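Local coordinates for protein probable methyltransferase (Bordetella pertussis, PDB 3KTY) that probably transfers methyl groups from S-adenosyl-L-methionine to RNA, as expected of the SpoU/TrmH family to which this domain belongs, at residues A80-L88 with A118-G126. Numbering follows the deposited sequence.
Sequences APVTLAFAL and AGVVAIVLG
T83 turns OG1 in between its own backbone N and carbonyl carbon (chi1 58°), and this puts the hydroxyl oxygen in front of the amide of V120. F86 CG stands anti to its carbonyl carbon (chi1 -65°), which brings ring atom CD2 to I123 CD1. The two segments hold neighbouring parallel strands, 84-88 and 121-125, inner strands of the parallel sheet of a SPOUT (SpoU/TrmH-type) methyltransferase domain, an alpha-beta-alpha sandwich. The connection between them includes helix 102-115. Their short axes pass 4.6 Å apart at 16°.

The backbone bonds follow the parallel pattern: F86 bonds to A122 and V124, on either side of its partner I123. L84 O takes the amide of A122, and F86 N gives to A122 O at 2.6 Å. F86 O then takes V124 N, and L88 N closes the row on V124 O.

One face of the sheet carries L84, F86, L88, V121, I123 and L125. The I123 methyl CD1 meets F86 obliquely, 4.0 Å from F86 CB. I123 CG2 turns to L88 CD2 at 3.8 Å. V121 CG1 lies at the edge of the F86 ring, near its plane. Helix 102-115 packs on L84, F86 and V121, and helix 157-172 on L88, I123 and L125. The other face carries A85, A87, A122 and V124. From the loop before the strand, both methyls of V82 reach A122 CB, each at 3.8 Å.

Ahead of the strands, V120 meets residues 81-83 of the loop. V120 O is gripped by two amides: L84 N comes nearly head-on, T83 N by a more bent bond (134° at the hydrogen). T83 OG1 is also hydrogen-bonded to H112 NE2, which ties the loop before strand 84-88 to helix 102-115. V120 N reaches T83 OG1 at 2.7 Å.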
# COMPACT_ATOMS: atom_id res chain seq x y z
N ALA A 80 3.46 7.32 -25.88
CA ALA A 80 4.46 7.43 -26.96
C ALA A 80 5.86 7.04 -26.50
O ALA A 80 6.51 6.27 -27.16
CB ALA A 80 4.45 8.81 -27.63
N PRO A 81 6.35 7.56 -25.36
CA PRO A 81 7.72 7.11 -25.09
C PRO A 81 7.81 5.79 -24.29
O PRO A 81 8.87 5.36 -23.90
CB PRO A 81 8.33 8.26 -24.28
CG PRO A 81 7.17 9.19 -23.91
CD PRO A 81 5.89 8.54 -24.36
N VAL A 82 6.70 5.11 -24.10
CA VAL A 82 6.77 3.98 -23.23
C VAL A 82 7.05 2.70 -23.99
O VAL A 82 6.36 2.41 -24.95
CB VAL A 82 5.48 3.84 -22.42
CG1 VAL A 82 5.52 2.53 -21.60
CG2 VAL A 82 5.31 5.07 -21.50
N THR A 83 8.02 1.92 -23.52
CA THR A 83 8.33 0.64 -24.15
C THR A 83 7.65 -0.59 -23.55
O THR A 83 7.51 -1.60 -24.21
CB THR A 83 9.86 0.40 -24.29
OG1 THR A 83 10.48 0.45 -23.00
CG2 THR A 83 10.48 1.44 -25.18
N LEU A 84 7.20 -0.48 -22.30
CA LEU A 84 6.49 -1.56 -21.62
C LEU A 84 5.43 -0.97 -20.67
O LEU A 84 5.76 -0.30 -19.69
CB LEU A 84 7.46 -2.47 -20.84
CG LEU A 84 6.75 -3.56 -20.03
CD1 LEU A 84 5.92 -4.48 -20.92
CD2 LEU A 84 7.74 -4.40 -19.14
N ALA A 85 4.17 -1.18 -21.00
CA ALA A 85 3.12 -0.52 -20.28
C ALA A 85 2.17 -1.52 -19.72
O ALA A 85 1.65 -2.35 -20.46
CB ALA A 85 2.37 0.46 -21.16
N PHE A 86 1.94 -1.45 -18.42
CA PHE A 86 0.93 -2.32 -17.79
C PHE A 86 -0.39 -1.62 -17.56
O PHE A 86 -0.45 -0.54 -16.96
CB PHE A 86 1.44 -2.87 -16.46
CG PHE A 86 2.59 -3.78 -16.61
CD1 PHE A 86 2.38 -5.14 -16.83
CD2 PHE A 86 3.89 -3.29 -16.54
CE1 PHE A 86 3.47 -6.00 -16.94
CE2 PHE A 86 4.99 -4.14 -16.65
CZ PHE A 86 4.78 -5.50 -16.86
N ALA A 87 -1.46 -2.24 -18.05
CA ALA A 87 -2.79 -1.81 -17.66
C ALA A 87 -3.14 -2.41 -16.29
O ALA A 87 -3.34 -3.62 -16.16
CB ALA A 87 -3.79 -2.27 -18.68
N LEU A 88 -3.25 -1.57 -15.27
CA LEU A 88 -3.64 -2.02 -13.93
C LEU A 88 -5.16 -2.09 -13.70
O LEU A 88 -5.89 -1.10 -13.84
CB LEU A 88 -3.00 -1.10 -12.89
CG LEU A 88 -2.94 -1.70 -11.49
CD1 LEU A 88 -2.82 -3.20 -11.58
CD2 LEU A 88 -1.77 -1.13 -10.73
N ALA A 118 17.29 2.27 -22.89
CA ALA A 118 16.38 3.37 -22.57
C ALA A 118 14.91 2.95 -22.61
O ALA A 118 14.04 3.73 -23.00
CB ALA A 118 16.65 4.56 -23.51
N GLY A 119 14.63 1.71 -22.20
CA GLY A 119 13.27 1.26 -22.00
C GLY A 119 12.56 2.11 -20.96
O GLY A 119 13.17 2.72 -20.10
N VAL A 120 11.24 2.20 -21.08
CA VAL A 120 10.47 2.99 -20.17
C VAL A 120 9.29 2.16 -19.80
O VAL A 120 8.64 1.55 -20.66
CB VAL A 120 9.94 4.27 -20.82
CG1 VAL A 120 9.03 5.00 -19.83
CG2 VAL A 120 11.10 5.13 -21.19
N VAL A 121 8.99 2.13 -18.51
CA VAL A 121 7.91 1.30 -18.04
C VAL A 121 6.82 2.19 -17.53
O VAL A 121 7.07 3.18 -16.84
CB VAL A 121 8.38 0.32 -16.90
CG1 VAL A 121 7.17 -0.34 -16.23
CG2 VAL A 121 9.27 -0.73 -17.48
N ALA A 122 5.59 1.83 -17.87
CA ALA A 122 4.48 2.56 -17.31
C ALA A 122 3.47 1.64 -16.71
O ALA A 122 3.19 0.54 -17.23
CB ALA A 122 3.80 3.49 -18.38
N ILE A 123 2.93 2.12 -15.59
CA ILE A 123 1.74 1.57 -14.98
C ILE A 123 0.58 2.48 -15.27
O ILE A 123 0.65 3.66 -14.99
CB ILE A 123 1.91 1.53 -13.47
CG1 ILE A 123 3.18 0.76 -13.13
CG2 ILE A 123 0.70 0.78 -12.84
CD1 ILE A 123 3.13 -0.66 -13.62
N VAL A 124 -0.48 1.91 -15.81
CA VAL A 124 -1.67 2.66 -16.22
C VAL A 124 -2.93 2.36 -15.41
O VAL A 124 -3.44 1.24 -15.44
CB VAL A 124 -1.99 2.35 -17.71
CG1 VAL A 124 -3.18 3.21 -18.23
CG2 VAL A 124 -0.76 2.56 -18.59
N LEU A 125 -3.45 3.36 -14.71
CA LEU A 125 -4.66 3.21 -13.89
C LEU A 125 -5.87 4.01 -14.35
O LEU A 125 -5.75 5.19 -14.68
CB LEU A 125 -4.40 3.72 -12.50
CG LEU A 125 -3.27 3.08 -11.73
CD1 LEU A 125 -1.99 3.86 -12.03
CD2 LEU A 125 -3.63 3.11 -10.22
N GLY A 126 -7.03 3.38 -14.30
CA GLY A 126 -8.30 4.09 -14.44
C GLY A 126 -8.77 4.62 -13.10
O GLY A 126 -8.01 4.68 -12.16